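Putative immunoglobulin-blocking virulence protein (Mycoplasma mycoides subsp. capri, PDB 7ADK) probably binds host immunoglobulins and blocks their action, as a virulence protein of the mycoplasma. Local coordinates at residues Phe149-His152 and Gln153-Asp157; Thr525-Ile528 and Asn529-Asp532; Ala469-Lys472 and Asp473-Gln476. One frame throughout, in Å; residues are numbered along the deposited sequence.

Contact 1 (Phe149-His152 and Gln153-Asp157); sequences FVTH and QRDKD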
loop_
_atom_site.group_PDB
_atom_site.type_symbol
_atom_site.label_atom_id
_atom_site.label_comp_id
_atom_site.label_asym_id
_atom_site.label_seq_id
_atom_site.Cartn_x
_atom_site.Cartn_y
_atom_site.Cartn_z
ATOM N N PHE A 149 39.381 -10.692 -20.180
ATOM C CA PHE A 149 38.716 -11.536 -19.188
ATOM C C PHE A 149 39.357 -12.931 -19.158
ATOM O O PHE A 149 39.292 -13.681 -20.137
ATOM C CB PHE A 149 37.217 -11.628 -19.465
ATOM C CG PHE A 149 36.500 -12.633 -18.593
ATOM C CD1 PHE A 149 36.292 -12.368 -17.231
ATOM C CD2 PHE A 149 36.026 -13.836 -19.145
ATOM C CE1 PHE A 149 35.593 -13.288 -16.437
ATOM C CE2 PHE A 149 35.339 -14.763 -18.347
ATOM C CZ PHE A 149 35.123 -14.489 -16.991
ATOM N N VAL A 150 39.980 -13.281 -18.034
ATOM C CA VAL A 150 40.626 -14.583 -17.864
ATOM C C VAL A 150 39.597 -15.623 -17.421
ATOM O O VAL A 150 39.256 -15.719 -16.243
ATOM C CB VAL A 150 41.808 -14.491 -16.879
ATOM C CG1 VAL A 150 42.537 -15.824 -16.735
ATOM C CG2 VAL A 150 42.830 -13.466 -17.344
ATOM N N THR A 151 39.073 -16.387 -18.380
ATOM C CA THR A 151 38.266 -17.592 -18.120
ATOM C C THR A 151 39.159 -18.723 -17.593
ATOM O O THR A 151 40.304 -18.865 -18.028
ATOM C CB THR A 151 37.475 -18.015 -19.372
ATOM O OG1 THR A 151 36.770 -19.200 -19.122
ATOM C CG2 THR A 151 38.304 -18.257 -20.632
ATOM N N HIS A 152 38.677 -19.528 -16.643
ATOM C CA HIS A 152 39.385 -20.695 -16.108
ATOM C C HIS A 152 38.772 -21.970 -16.678
ATOM O O HIS A 152 37.568 -22.042 -16.898
ATOM C CB HIS A 152 39.358 -20.707 -14.572
ATOM C CG HIS A 152 39.900 -19.466 -13.906
ATOM N ND1 HIS A 152 39.593 -19.038 -12.614
ATOM C CD2 HIS A 152 40.848 -18.636 -14.413
ATOM C CE1 HIS A 152 40.321 -17.932 -12.403
ATOM N NE2 HIS A 152 41.086 -17.674 -13.466
ATOM N N GLN A 153 39.572 -23.006 -16.896
ATOM C CA GLN A 153 39.065 -24.256 -17.464
ATOM C C GLN A 153 38.057 -24.939 -16.518
ATOM O O GLN A 153 37.053 -25.473 -16.986
ATOM C CB GLN A 153 40.251 -25.151 -17.827
ATOM C CG GLN A 153 39.839 -26.394 -18.626
ATOM C CD GLN A 153 39.145 -26.085 -19.948
ATOM O OE1 GLN A 153 38.055 -26.548 -20.223
ATOM N NE2 GLN A 153 39.711 -25.280 -20.804
ATOM N N ARG A 154 38.128 -24.760 -15.188
ATOM C CA ARG A 154 37.018 -25.143 -14.282
ATOM C C ARG A 154 35.707 -24.358 -14.498
ATOM O O ARG A 154 34.627 -24.897 -14.277
ATOM C CB ARG A 154 37.494 -25.115 -12.826
ATOM C CG ARG A 154 36.531 -25.866 -11.901
ATOM C CD ARG A 154 36.940 -25.783 -10.438
ATOM N NE ARG A 154 35.930 -26.366 -9.542
ATOM C CZ ARG A 154 34.786 -25.835 -9.154
ATOM N NH1 ARG A 154 34.409 -24.650 -9.512
ATOM N NH2 ARG A 154 33.978 -26.504 -8.401
ATOM N N ASP A 155 35.756 -23.126 -15.005
ATOM C CA ASP A 155 34.550 -22.386 -15.393
ATOM C C ASP A 155 33.881 -22.982 -16.642
ATOM O O ASP A 155 32.680 -22.817 -16.853
ATOM C CB ASP A 155 34.813 -20.889 -15.646
ATOM C CG ASP A 155 35.591 -20.092 -14.584
ATOM O OD1 ASP A 155 35.679 -20.524 -13.414
ATOM O OD2 ASP A 155 36.092 -18.989 -14.908
ATOM N N LYS A 156 34.612 -23.683 -17.513
ATOM C CA LYS A 156 34.001 -24.394 -18.644
ATOM C C LYS A 156 33.474 -25.763 -18.236
ATOM O O LYS A 156 32.341 -26.092 -18.567
ATOM C CB LYS A 156 34.980 -24.433 -19.826
ATOM C CG LYS A 156 34.312 -24.972 -21.100
ATOM C CD LYS A 156 35.159 -24.750 -22.361
ATOM C CE LYS A 156 35.215 -23.286 -22.820
ATOM N NZ LYS A 156 33.953 -22.834 -23.443
ATOM N N ASP A 157 34.234 -26.545 -17.471
ATOM C CA ASP A 157 33.848 -27.933 -17.184
ATOM C C ASP A 157 32.693 -28.087 -16.172
ATOM O O ASP A 157 31.979 -29.087 -16.217
ATOM C CB ASP A 157 35.087 -28.792 -16.881
ATOM C CG ASP A 157 35.755 -28.618 -15.517
ATOM O OD1 ASP A 157 35.093 -28.819 -14.484
ATOM O OD2 ASP A 157 36.977 -28.402 -15.473
#
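D155 turns back across the first turn of its short helix to meet H152, three residues earlier. Its CB lies 3.2 Å from the carbonyl O of H152, the same O that takes two weak backbone bonds, one from D155 N (2.8 Å) and one from K156 N (3.4 Å). From CB the chain swings CG beside the backbone N of D155 and anti to its carbonyl carbon (chi1 -50°), which carries the carboxylate back toward the incoming chain; CG is 3.8 Å from H152 N. OD2 accepts the N-H of H152 at 3.2 Å in a nearly straight bond (163°), the donor standing well above the carboxylate plane, and also lies 3.7 Å from H152 CB. OD1 forms a salt bridge with R574 of helix 567-579. The buried carboxylate therefore has both a backbone and a charged partner, and the arginine and the nearby helix start would probably both favour its negative form. The imidazole of H152 runs alongside, pointing the same way as D155, and its side chain rests on L629. Aspartate suits the place: its carboxylate, bonded to CB, accepts the N-H three residues back and still pairs with an arginine. An acidic side chain reaching back to the N-H three residues before it is one half of the pattern known from capping boxes, common where a loop runs into the first turn of a helix.

Contact 2 (Thr525-Ile528 and Asn529-Asp532); sequences TTWI and NTID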
loop_
_atom_site.group_PDB
_atom_site.type_symbol
_atom_site.label_atom_id
_atom_site.label_comp_id
_atom_site.label_asym_id
_atom_site.label_seq_id
_atom_site.Cartn_x
_atom_site.Cartn_y
_atom_site.Cartn_z
ATOM N N THR A 525 21.621 -19.462 -21.628
ATOM C CA THR A 525 21.267 -18.165 -22.221
ATOM C C THR A 525 22.535 -17.370 -22.479
ATOM O O THR A 525 23.300 -17.143 -21.552
ATOM C CB THR A 525 20.340 -17.377 -21.293
ATOM O OG1 THR A 525 19.105 -18.036 -21.205
ATOM C CG2 THR A 525 20.049 -15.965 -21.777
ATOM N N THR A 526 22.761 -16.936 -23.721
ATOM C CA THR A 526 24.009 -16.259 -24.118
ATOM C C THR A 526 24.096 -14.801 -23.649
ATOM O O THR A 526 25.189 -14.342 -23.336
ATOM C CB THR A 526 24.160 -16.334 -25.641
ATOM O OG1 THR A 526 24.396 -17.652 -26.043
ATOM C CG2 THR A 526 25.278 -15.491 -26.242
ATOM N N TRP A 527 22.971 -14.071 -23.606
ATOM C CA TRP A 527 22.913 -12.657 -23.202
ATOM C C TRP A 527 21.524 -12.293 -22.667
ATOM O O TRP A 527 20.525 -12.467 -23.361
ATOM C CB TRP A 527 23.331 -11.760 -24.390
ATOM C CG TRP A 527 23.477 -10.287 -24.141
ATOM C CD1 TRP A 527 24.568 -9.686 -23.616
ATOM C CD2 TRP A 527 22.550 -9.202 -24.453
ATOM N NE1 TRP A 527 24.384 -8.317 -23.584
ATOM C CE2 TRP A 527 23.161 -7.967 -24.096
ATOM C CE3 TRP A 527 21.266 -9.127 -25.030
ATOM C CZ2 TRP A 527 22.540 -6.732 -24.298
ATOM C CZ3 TRP A 527 20.641 -7.890 -25.247
ATOM C CH2 TRP A 527 21.273 -6.692 -24.891
ATOM N N ILE A 528 21.442 -11.814 -21.426
ATOM C CA ILE A 528 20.195 -11.332 -20.821
ATOM C C ILE A 528 20.163 -9.816 -21.011
ATOM O O ILE A 528 21.146 -9.133 -20.724
ATOM C CB ILE A 528 20.051 -11.708 -19.322
ATOM C CG1 ILE A 528 20.339 -13.185 -19.004
ATOM C CG2 ILE A 528 18.627 -11.392 -18.837
ATOM C CD1 ILE A 528 21.790 -13.501 -18.698
ATOM N N ASN A 529 19.061 -9.278 -21.519
ATOM C CA ASN A 529 18.943 -7.875 -21.874
ATOM C C ASN A 529 18.977 -6.980 -20.631
ATOM O O ASN A 529 18.137 -7.073 -19.732
ATOM C CB ASN A 529 17.687 -7.638 -22.711
ATOM C CG ASN A 529 17.606 -6.244 -23.286
ATOM O OD1 ASN A 529 18.584 -5.521 -23.378
ATOM N ND2 ASN A 529 16.437 -5.830 -23.680
ATOM N N THR A 530 19.980 -6.112 -20.629
ATOM C CA THR A 530 20.403 -5.217 -19.541
ATOM C C THR A 530 20.394 -3.743 -19.960
ATOM O O THR A 530 20.436 -2.833 -19.131
ATOM C CB THR A 530 21.805 -5.672 -19.127
ATOM O OG1 THR A 530 22.208 -5.027 -17.942
ATOM C CG2 THR A 530 22.853 -5.431 -20.222
ATOM N N ILE A 531 20.320 -3.523 -21.268
ATOM C CA ILE A 531 19.938 -2.269 -21.927
ATOM C C ILE A 531 18.402 -2.163 -21.811
ATOM O O ILE A 531 17.797 -2.978 -21.128
ATOM C CB ILE A 531 20.516 -2.310 -23.367
ATOM C CG1 ILE A 531 22.057 -2.394 -23.300
ATOM C CG2 ILE A 531 20.129 -1.119 -24.245
ATOM C CD1 ILE A 531 22.751 -2.755 -24.600
ATOM N N ASP A 532 17.724 -1.188 -22.408
ATOM C CA ASP A 532 16.271 -1.027 -22.259
ATOM C C ASP A 532 15.858 -0.770 -20.794
ATOM O O ASP A 532 14.821 -1.215 -20.310
ATOM C CB ASP A 532 15.484 -2.152 -22.963
ATOM C CG ASP A 532 15.723 -2.338 -24.463
ATOM O OD1 ASP A 532 16.535 -1.620 -25.090
ATOM O OD2 ASP A 532 15.109 -3.271 -25.027
#
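The six-membered ring of W527 is covered on one face by N529: CA of N529 stands 4.1 Å from the ring centroid, 22° off the normal and displaced toward the rim, a CH-pi contact. N529 CG is anti to its backbone N (chi1 -171°), which carries the amide out past the CZ3-CH2 rim, above the ring plane, tilted 28° against the indole, with N529 OD1 3.3 Å from W527 CH2. I531 arrives at the ring edge instead, near its plane, its CD1 4.0 Å from W527 CZ2.

Polar groups around this shell fix it. N529 ND2 donates to D532 OD2 at 3.2 Å, within its own amide plane but from above the carboxylate, and it is also bonded to S503. D532 in turn is gripped by R352, R362 and Y505, and the indole N-H of W527 is taken by D347 while Y351 stacks on the ring. Asparagine serves because its short side chain passes the rim and its nitrogen reaches an acid. Backbone bonds from W527 and N529 both go to L502, and I531 packs on helix 339-351. This is a buried irregular loop wedged between a helix and the start of strand 502-506.

Contact 3 (Ala469-Lys472 and Asp473-Gln476); sequences ALPK and DIQQ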
loop_
_atom_site.group_PDB
_atom_site.type_symbol
_atom_site.label_atom_id
_atom_site.label_comp_id
_atom_site.label_asym_id
_atom_site.label_seq_id
_atom_site.Cartn_x
_atom_site.Cartn_y
_atom_site.Cartn_z
ATOM N N ALA A 469 7.414 -26.275 -23.097
ATOM C CA ALA A 469 6.914 -26.687 -24.411
ATOM C C ALA A 469 7.574 -25.952 -25.585
ATOM O O ALA A 469 7.527 -26.435 -26.714
ATOM C CB ALA A 469 5.406 -26.475 -24.439
ATOM N N LEU A 470 8.172 -24.782 -25.348
ATOM C CA LEU A 470 8.928 -24.012 -26.338
ATOM C C LEU A 470 10.131 -24.818 -26.870
ATOM O O LEU A 470 10.603 -25.721 -26.181
ATOM C CB LEU A 470 9.384 -22.678 -25.718
ATOM C CG LEU A 470 8.273 -21.660 -25.429
ATOM C CD1 LEU A 470 8.836 -20.501 -24.627
ATOM C CD2 LEU A 470 7.717 -21.089 -26.721
ATOM N N PRO A 471 10.645 -24.525 -28.079
ATOM C CA PRO A 471 11.784 -25.242 -28.656
ATOM C C PRO A 471 13.026 -25.296 -27.754
ATOM O O PRO A 471 13.269 -24.401 -26.954
ATOM C CB PRO A 471 12.100 -24.525 -29.962
ATOM C CG PRO A 471 10.796 -23.849 -30.352
ATOM C CD PRO A 471 10.136 -23.541 -29.017
ATOM N N LYS A 472 13.867 -26.322 -27.919
ATOM C CA LYS A 472 15.158 -26.456 -27.210
ATOM C C LYS A 472 16.194 -25.395 -27.617
ATOM O O LYS A 472 17.195 -25.189 -26.936
ATOM C CB LYS A 472 15.671 -27.893 -27.408
ATOM C CG LYS A 472 16.779 -28.253 -26.412
ATOM C CD LYS A 472 17.184 -29.729 -26.363
ATOM C CE LYS A 472 17.813 -30.225 -27.664
ATOM N NZ LYS A 472 18.725 -31.339 -27.463
ATOM N N ASP A 473 15.944 -24.739 -28.741
ATOM C CA ASP A 473 16.783 -23.760 -29.420
ATOM C C ASP A 473 15.934 -22.570 -29.906
ATOM O O ASP A 473 15.149 -22.687 -30.839
ATOM C CB ASP A 473 17.532 -24.453 -30.566
ATOM C CG ASP A 473 16.766 -25.509 -31.384
ATOM O OD1 ASP A 473 17.414 -26.264 -32.103
ATOM O OD2 ASP A 473 15.528 -25.627 -31.337
ATOM N N ILE A 474 16.063 -21.416 -29.263
ATOM C CA ILE A 474 15.207 -20.229 -29.438
ATOM C C ILE A 474 16.055 -18.990 -29.731
ATOM O O ILE A 474 16.998 -18.706 -29.007
ATOM C CB ILE A 474 14.349 -19.970 -28.179
ATOM C CG1 ILE A 474 13.523 -21.195 -27.771
ATOM C CG2 ILE A 474 13.453 -18.752 -28.359
ATOM C CD1 ILE A 474 12.732 -20.997 -26.487
ATOM N N GLN A 475 15.682 -18.194 -30.729
ATOM C CA GLN A 475 16.344 -16.919 -31.017
ATOM C C GLN A 475 16.126 -15.887 -29.891
ATOM O O GLN A 475 17.084 -15.482 -29.239
ATOM C CB GLN A 475 15.903 -16.397 -32.387
ATOM C CG GLN A 475 16.544 -17.090 -33.590
ATOM C CD GLN A 475 17.995 -16.705 -33.853
ATOM O OE1 GLN A 475 18.625 -15.935 -33.146
ATOM N NE2 GLN A 475 18.563 -17.205 -34.917
ATOM N N GLN A 476 14.875 -15.508 -29.613
ATOM C CA GLN A 476 14.487 -14.538 -28.586
ATOM C C GLN A 476 13.320 -15.027 -27.728
ATOM O O GLN A 476 12.386 -15.653 -28.227
ATOM C CB GLN A 476 14.194 -13.196 -29.266
ATOM C CG GLN A 476 13.341 -12.196 -28.495
ATOM C CD GLN A 476 13.389 -10.800 -29.103
ATOM O OE1 GLN A 476 14.403 -10.135 -29.148
ATOM N NE2 GLN A 476 12.305 -10.303 -29.621
#
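The return from helix to strand in a beta-alpha-beta unit is the setting of this contact: strand 448-454 leads through helix 464-467 to strand 473-481, which lies parallel to it, and residues 469-472 make the entry. The side chain that joins the two sides of the bend is I474. Its CG1 sits beside the backbone N and anti to the carbonyl carbon (chi1 -55°), and the chain then continues extended to CD1, so the long branch runs back toward the preceding residues. I474 CD1 ends 3.8 Å from L470 CB, while I474 CG1 lies 4.2 Å from P471 CB and 3.3 Å from P471 O. An isoleucine suits the place because its long branch reaches back to L470 and P471.

In the mixed sheet, 473-481 is an inner strand. I474 pairs by its backbone with K497 and I499 on one side, and Y449 of strand 448-454 on the other receives L470, P471 and I474 together. Helix 426-442 packs on L470 and P471, through I436 and Q440.

No hydrogen bond joins the two segments; packing acts with backbone bonds from K472 to N496 and K497. P471, with no N-H and a restricted phi, suits the extended stretch before the turn at K472; its CB lies 3.7 Å from D473 O and 3.9 Å from D473 OD2. That second approach follows from the D473 carboxylate standing between its own backbone N and carbonyl carbon (chi1 39°). D473 and K472 are both exposed, as suits charged residues, and K472 leans on N496.

Overall arrangement
From the N terminus, contact 1 comes first, where the loop after strand 138-144 enters helix 153-157. Contact 3 follows at the entry to strand 473-481, and contact 2 last, in the loop between strands 516-517 and 547-548. Each closes only a short local bend; they stand in series, and none nests within or crosses another. Contacts 2 and 3 are nearest, about 7 Å between closest atoms, and residues 496-502 run between them, bonding by their backbone to K472 and I474 and to T526, W527 and N529. Contact 1 lies about 21 Å from contact 2, centre to centre; N162 and T164, just past its helix, bond to T526.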